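PDB 3EYP: putative alpha-L-fucosidase from Bacteroides thetaiotaomicron, which is probably a glycoside hydrolase of family 29 that removes alpha-linked L-fucose from glycans. Local coordinates for residues A[87-92]-A[147-152]; A[355-360]-A[444-449]. All blocks are in the same frame, centred on the assembly; numbering follows the deposited sequence.

Contact 1 of 2, residues A[87-92]-A[147-152]; sequences KYTDYS and AHQLGE
One face of the Tyr-88 ring is taken by His-148: its CB sits 3.5 Å above the ring centroid, almost on the normal, as a CH-pi contact. The imidazole follows as an offset stack, its plane only 3° from that of the phenol and CG over Tyr-88 CE1. Against the opposite face, displaced toward the rim, lies CB of Lys-87, while the carboxylate carbon of Glu-152 meets the ring edge in plane, its carboxylate turned 65° from the phenol. Residues 147-152 belong to helix 139-155; residues 87-92 lie in the long loop between strand 70-76 and helix 105-116 of the TIM-barrel domain, the probable catalytic one. The contact thus fastens a loop beyond the second barrel strand to the helix that follows the third. Lys-87 N reaches the syn lone pair of Glu-152 OE2 at 2.9 Å, nearly straight at 171°, and Lys-87 NZ its anti lone pair at 2.7 Å in a salt bridge. Two bends near its end curl the lysine chain back to that oxygen. Ser-86 OG and Trp-84 NE1 bond to OE1, which fixes the carboxylate from both oxygens. Thr-89 CG2 touches Gln-149 NE2 at 3.7 Å, the amide itself being hydrogen-bonded to Ser-86.

Contact 2 of 2, residues A[355-360]-A[444-449]; sequences TYFAGK and ACPAIH
Thr-355 O accepts the shortest hydrogen bond between the segments, from His-449 ND1 at 2.8 Å. The donor stands above the carbonyl plane, 46° out of it, and so misses the lone-pair directions. The imidazole held this way presents its face to an edge of the Tyr-356 ring in an offset edge-to-face pair, planes at 81° and centroids 5.6 Å apart. Tyr-356 CG lies between its backbone N and carbonyl carbon (chi1 51°), which turns the ring edge toward His-449 and CD1 to the methyl of Ala-447. The backbone pairing itself brings Tyr-356 CB to 3.2 Å from Ile-448 O. Strand 357-358 is an outer strand of one antiparallel sheet of the F5/8 type C beta-sandwich, and here it pairs with strand 447-454. Phe-357 and Ile-448 exchange two backbone hydrogen bonds, N to O each way, both 2.9 Å; Ala-358 and Ala-447 make the next, non-hydrogen-bonded pair. Gly-359 N then donates to Pro-446 O at 3.1 Å, extending the ladder beyond the strand. On the face bearing Phe-357 and Ile-448, Phe-357 CE2 rests 4.1 Å from Pro-446 CG, and Ile-448 CD1 comes to the ring edge. Ile-439 of strand 434-442, in the other sheet, packs against both Pro-446 and Ile-448.

The two contacts belong to different domains of one chain and lie on opposite sides of its centre. Their centres are 49 Å apart and their nearest atoms about 32 Å, so neither touches the other. Along the sequence they come in series: contact 1 closes within the predicted fucosidase barrel before contact 2 opens in the F5/8 type C domain. One ties a loop to a barrel helix chiefly through side chains; the other is chiefly a backbone ladder at a sheet edge. A glycerol, probably from the crystallisation liquor, hydrogen-bonds to Tyr-356 N, the side chain of Tyr-356 being about 4 Å from the glycerol; it does not by itself establish a sugar-binding site.

Contact 1 of 2, residues A[87-92]-A[147-152]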
loop_
_atom_site.group_PDB
_atom_site.type_symbol
_atom_site.label_atom_id
_atom_site.label_comp_id
_atom_site.label_asym_id
_atom_site.label_seq_id
_atom_site.Cartn_x
_atom_site.Cartn_y
_atom_site.Cartn_z
ATOM N N LYS A 87 -14.983 4.394 -26.513
ATOM C CA LYS A 87 -15.284 4.372 -27.976
ATOM C C LYS A 87 -15.008 3.047 -28.571
ATOM O O LYS A 87 -15.227 2.847 -29.776
ATOM C CB LYS A 87 -14.497 5.451 -28.714
ATOM C CG LYS A 87 -14.796 6.818 -28.236
ATOM C CD LYS A 87 -13.967 7.899 -28.983
ATOM C CE LYS A 87 -12.422 7.742 -28.782
ATOM N NZ LYS A 87 -11.943 7.961 -27.339
ATOM N N TYR A 88 -14.483 2.109 -27.768
ATOM C CA TYR A 88 -13.895 0.899 -28.322
ATOM C C TYR A 88 -14.595 -0.419 -28.007
ATOM O O TYR A 88 -14.143 -1.480 -28.405
ATOM C CB TYR A 88 -12.397 0.809 -27.949
ATOM C CG TYR A 88 -11.629 1.968 -28.584
ATOM C CD1 TYR A 88 -11.254 1.937 -29.900
ATOM C CD2 TYR A 88 -11.379 3.123 -27.866
ATOM C CE1 TYR A 88 -10.615 3.038 -30.490
ATOM C CE2 TYR A 88 -10.770 4.211 -28.428
ATOM C CZ TYR A 88 -10.379 4.165 -29.742
ATOM O OH TYR A 88 -9.731 5.262 -30.283
ATOM N N THR A 89 -15.708 -0.289 -27.345
ATOM C CA THR A 89 -16.630 -1.395 -26.963
ATOM C C THR A 89 -18.026 -0.880 -26.699
ATOM O O THR A 89 -18.246 0.326 -26.455
ATOM C CB THR A 89 -16.146 -2.142 -25.640
ATOM O OG1 THR A 89 -16.917 -3.334 -25.396
ATOM C CG2 THR A 89 -16.187 -1.215 -24.411
ATOM N N ASP A 90 -18.960 -1.817 -26.725
ATOM C CA ASP A 90 -20.325 -1.587 -26.252
ATOM C C ASP A 90 -20.601 -2.205 -24.873
ATOM O O ASP A 90 -21.673 -1.981 -24.296
ATOM C CB ASP A 90 -21.342 -2.106 -27.260
ATOM C CG ASP A 90 -21.550 -1.142 -28.425
ATOM O OD1 ASP A 90 -22.006 -0.005 -28.166
ATOM O OD2 ASP A 90 -21.221 -1.519 -29.563
ATOM N N TYR A 91 -19.664 -3.023 -24.406
ATOM C CA TYR A 91 -19.810 -3.720 -23.102
ATOM C C TYR A 91 -19.411 -2.741 -21.982
ATOM O O TYR A 91 -18.370 -2.834 -21.333
ATOM C CB TYR A 91 -19.007 -5.047 -23.088
ATOM C CG TYR A 91 -19.555 -6.023 -22.081
ATOM C CD1 TYR A 91 -20.890 -6.411 -22.115
ATOM C CD2 TYR A 91 -18.748 -6.536 -21.063
ATOM C CE1 TYR A 91 -21.379 -7.275 -21.181
ATOM C CE2 TYR A 91 -19.235 -7.393 -20.121
ATOM C CZ TYR A 91 -20.545 -7.753 -20.162
ATOM O OH TYR A 91 -21.029 -8.617 -19.201
ATOM N N SER A 92 -20.281 -1.760 -21.808
ATOM C CA SER A 92 -20.066 -0.627 -20.912
ATOM C C SER A 92 -21.320 0.046 -20.436
ATOM O O SER A 92 -22.440 -0.282 -20.827
ATOM C CB SER A 92 -19.201 0.457 -21.597
ATOM O OG SER A 92 -19.989 1.238 -22.443
ATOM N N ALA A 147 -4.825 -1.026 -25.461
ATOM C CA ALA A 147 -4.029 0.200 -25.663
ATOM C C ALA A 147 -4.917 1.385 -25.949
ATOM O O ALA A 147 -4.671 2.490 -25.454
ATOM C CB ALA A 147 -2.957 0.022 -26.778
ATOM N N HIS A 148 -5.980 1.143 -26.702
ATOM C CA HIS A 148 -6.921 2.215 -27.025
ATOM C C HIS A 148 -7.554 2.719 -25.760
ATOM O O HIS A 148 -7.695 3.880 -25.555
ATOM C CB HIS A 148 -8.003 1.780 -28.019
ATOM C CG HIS A 148 -7.518 1.691 -29.436
ATOM N ND1 HIS A 148 -6.849 2.728 -30.066
ATOM C CD2 HIS A 148 -7.656 0.717 -30.363
ATOM C CE1 HIS A 148 -6.558 2.365 -31.309
ATOM N NE2 HIS A 148 -7.032 1.145 -31.516
ATOM N N GLN A 149 -8.020 1.794 -24.951
ATOM C CA GLN A 149 -8.719 2.126 -23.706
ATOM C C GLN A 149 -7.815 2.834 -22.701
ATOM O O GLN A 149 -8.207 3.777 -22.012
ATOM C CB GLN A 149 -9.334 0.870 -23.104
ATOM C CG GLN A 149 -10.466 0.323 -23.954
ATOM C CD GLN A 149 -11.474 -0.522 -23.173
ATOM O OE1 GLN A 149 -11.096 -1.411 -22.373
ATOM N NE2 GLN A 149 -12.781 -0.288 -23.454
ATOM N N LEU A 150 -6.581 2.334 -22.657
ATOM C CA LEU A 150 -5.532 2.904 -21.829
ATOM C C LEU A 150 -5.329 4.357 -22.231
ATOM O O LEU A 150 -5.341 5.258 -21.406
ATOM C CB LEU A 150 -4.254 2.013 -21.890
ATOM C CG LEU A 150 -3.229 2.127 -20.782
ATOM C CD1 LEU A 150 -3.834 2.099 -19.386
ATOM C CD2 LEU A 150 -1.982 1.165 -21.036
ATOM N N GLY A 151 -5.298 4.598 -23.517
ATOM C CA GLY A 151 -5.194 5.944 -24.036
ATOM C C GLY A 151 -6.301 6.889 -23.647
ATOM O O GLY A 151 -6.076 8.077 -23.356
ATOM N N GLU A 152 -7.520 6.372 -23.639
ATOM C CA GLU A 152 -8.631 7.142 -23.162
ATOM C C GLU A 152 -8.423 7.486 -21.682
ATOM O O GLU A 152 -8.555 8.632 -21.258
ATOM C CB GLU A 152 -9.992 6.397 -23.366
ATOM C CG GLU A 152 -10.343 6.111 -24.826
ATOM C CD GLU A 152 -11.653 5.445 -24.958
ATOM O OE1 GLU A 152 -11.840 4.493 -24.183
ATOM O OE2 GLU A 152 -12.478 5.787 -25.852
#

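Contact 2 of 2, residues A[355-360]-A[444-449]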
loop_
_atom_site.group_PDB
_atom_site.type_symbol
_atom_site.label_atom_id
_atom_site.label_comp_id
_atom_site.label_asym_id
_atom_site.label_seq_id
_atom_site.Cartn_x
_atom_site.Cartn_y
_atom_site.Cartn_z
ATOM N N THR A 355 15.159 15.349 8.868
ATOM C CA THR A 355 16.349 15.062 9.692
ATOM C C THR A 355 16.438 13.587 10.071
ATOM O O THR A 355 15.454 12.853 10.074
ATOM C CB THR A 355 16.346 15.868 10.961
ATOM O OG1 THR A 355 15.154 15.575 11.680
ATOM C CG2 THR A 355 16.371 17.363 10.622
ATOM N N TYR A 356 17.659 13.185 10.372
ATOM C CA TYR A 356 17.927 11.833 10.854
ATOM C C TYR A 356 19.202 11.693 11.632
ATOM O O TYR A 356 20.134 12.458 11.448
ATOM C CB TYR A 356 17.950 10.887 9.656
ATOM C CG TYR A 356 18.833 11.289 8.522
ATOM C CD1 TYR A 356 20.089 10.726 8.384
ATOM C CD2 TYR A 356 18.416 12.190 7.564
ATOM C CE1 TYR A 356 20.890 11.025 7.346
ATOM C CE2 TYR A 356 19.242 12.506 6.493
ATOM C CZ TYR A 356 20.489 11.918 6.424
ATOM O OH TYR A 356 21.357 12.184 5.417
ATOM N N PHE A 357 19.199 10.698 12.519
ATOM C CA PHE A 357 20.422 10.120 13.085
ATOM C C PHE A 357 21.239 9.365 12.032
ATOM O O PHE A 357 20.691 8.634 11.208
ATOM C CB PHE A 357 20.100 9.172 14.237
ATOM C CG PHE A 357 21.277 8.348 14.676
ATOM C CD1 PHE A 357 22.420 8.967 15.191
ATOM C CD2 PHE A 357 21.279 6.964 14.504
ATOM C CE1 PHE A 357 23.498 8.213 15.557
ATOM C CE2 PHE A 357 22.340 6.220 14.844
ATOM C CZ PHE A 357 23.467 6.828 15.379
ATOM N N ALA A 358 22.562 9.517 12.083
ATOM C CA ALA A 358 23.437 8.665 11.258
ATOM C C ALA A 358 24.726 8.369 11.963
ATOM O O ALA A 358 25.185 9.150 12.817
ATOM C CB ALA A 358 23.746 9.286 9.881
ATOM N N GLY A 359 25.275 7.252 11.546
ATOM C CA GLY A 359 26.573 6.750 11.930
ATOM C C GLY A 359 27.668 7.144 10.975
ATOM O O GLY A 359 27.476 7.849 9.990
ATOM N N LYS A 360 28.874 6.795 11.395
ATOM C CA LYS A 360 30.076 7.117 10.644
ATOM C C LYS A 360 30.267 6.112 9.506
ATOM O O LYS A 360 29.912 4.941 9.635
ATOM C CB LYS A 360 31.308 7.103 11.588
ATOM C CG LYS A 360 31.245 8.152 12.667
ATOM C CD LYS A 360 32.443 8.049 13.619
ATOM C CE LYS A 360 32.275 8.993 14.779
ATOM N NZ LYS A 360 33.241 8.685 15.843
ATOM N N ALA A 444 25.519 -0.836 5.661
ATOM C CA ALA A 444 26.128 0.489 5.807
ATOM C C ALA A 444 25.772 1.165 7.128
ATOM O O ALA A 444 24.937 0.710 7.885
ATOM C CB ALA A 444 25.796 1.409 4.620
ATOM N N CYS A 445 26.453 2.261 7.396
ATOM C CA CYS A 445 26.229 2.982 8.652
ATOM C C CYS A 445 24.747 3.340 8.694
ATOM O O CYS A 445 24.175 3.611 7.672
ATOM C CB CYS A 445 27.078 4.230 8.788
ATOM S SG CYS A 445 26.850 5.440 7.545
ATOM N N PRO A 446 24.142 3.348 9.868
ATOM C CA PRO A 446 22.695 3.656 9.998
ATOM C C PRO A 446 22.306 5.057 9.584
ATOM O O PRO A 446 23.069 6.011 9.713
ATOM C CB PRO A 446 22.423 3.492 11.485
ATOM C CG PRO A 446 23.748 3.428 12.156
ATOM C CD PRO A 446 24.775 3.043 11.157
ATOM N N ALA A 447 21.088 5.146 9.087
ATOM C CA ALA A 447 20.441 6.424 8.749
ATOM C C ALA A 447 18.967 6.324 9.090
ATOM O O ALA A 447 18.215 5.679 8.354
ATOM C CB ALA A 447 20.621 6.724 7.272
ATOM N N ILE A 448 18.607 6.862 10.257
ATOM C CA ILE A 448 17.280 6.666 10.858
ATOM C C ILE A 448 16.542 7.984 11.151
ATOM O O ILE A 448 17.008 8.864 11.925
ATOM C CB ILE A 448 17.397 5.805 12.134
ATOM C CG1 ILE A 448 18.010 4.433 11.760
ATOM C CG2 ILE A 448 15.996 5.640 12.830
ATOM C CD1 ILE A 448 18.753 3.731 12.875
ATOM N N HIS A 449 15.362 8.082 10.559
ATOM C CA HIS A 449 14.561 9.300 10.631
ATOM C C HIS A 449 13.901 9.411 11.989
ATOM O O HIS A 449 13.869 10.464 12.609
ATOM C CB HIS A 449 13.434 9.325 9.562
ATOM C CG HIS A 449 13.831 9.941 8.267
ATOM N ND1 HIS A 449 14.278 11.247 8.176
ATOM C CD2 HIS A 449 13.755 9.479 6.993
ATOM C CE1 HIS A 449 14.538 11.531 6.908
ATOM N NE2 HIS A 449 14.208 10.486 6.169
#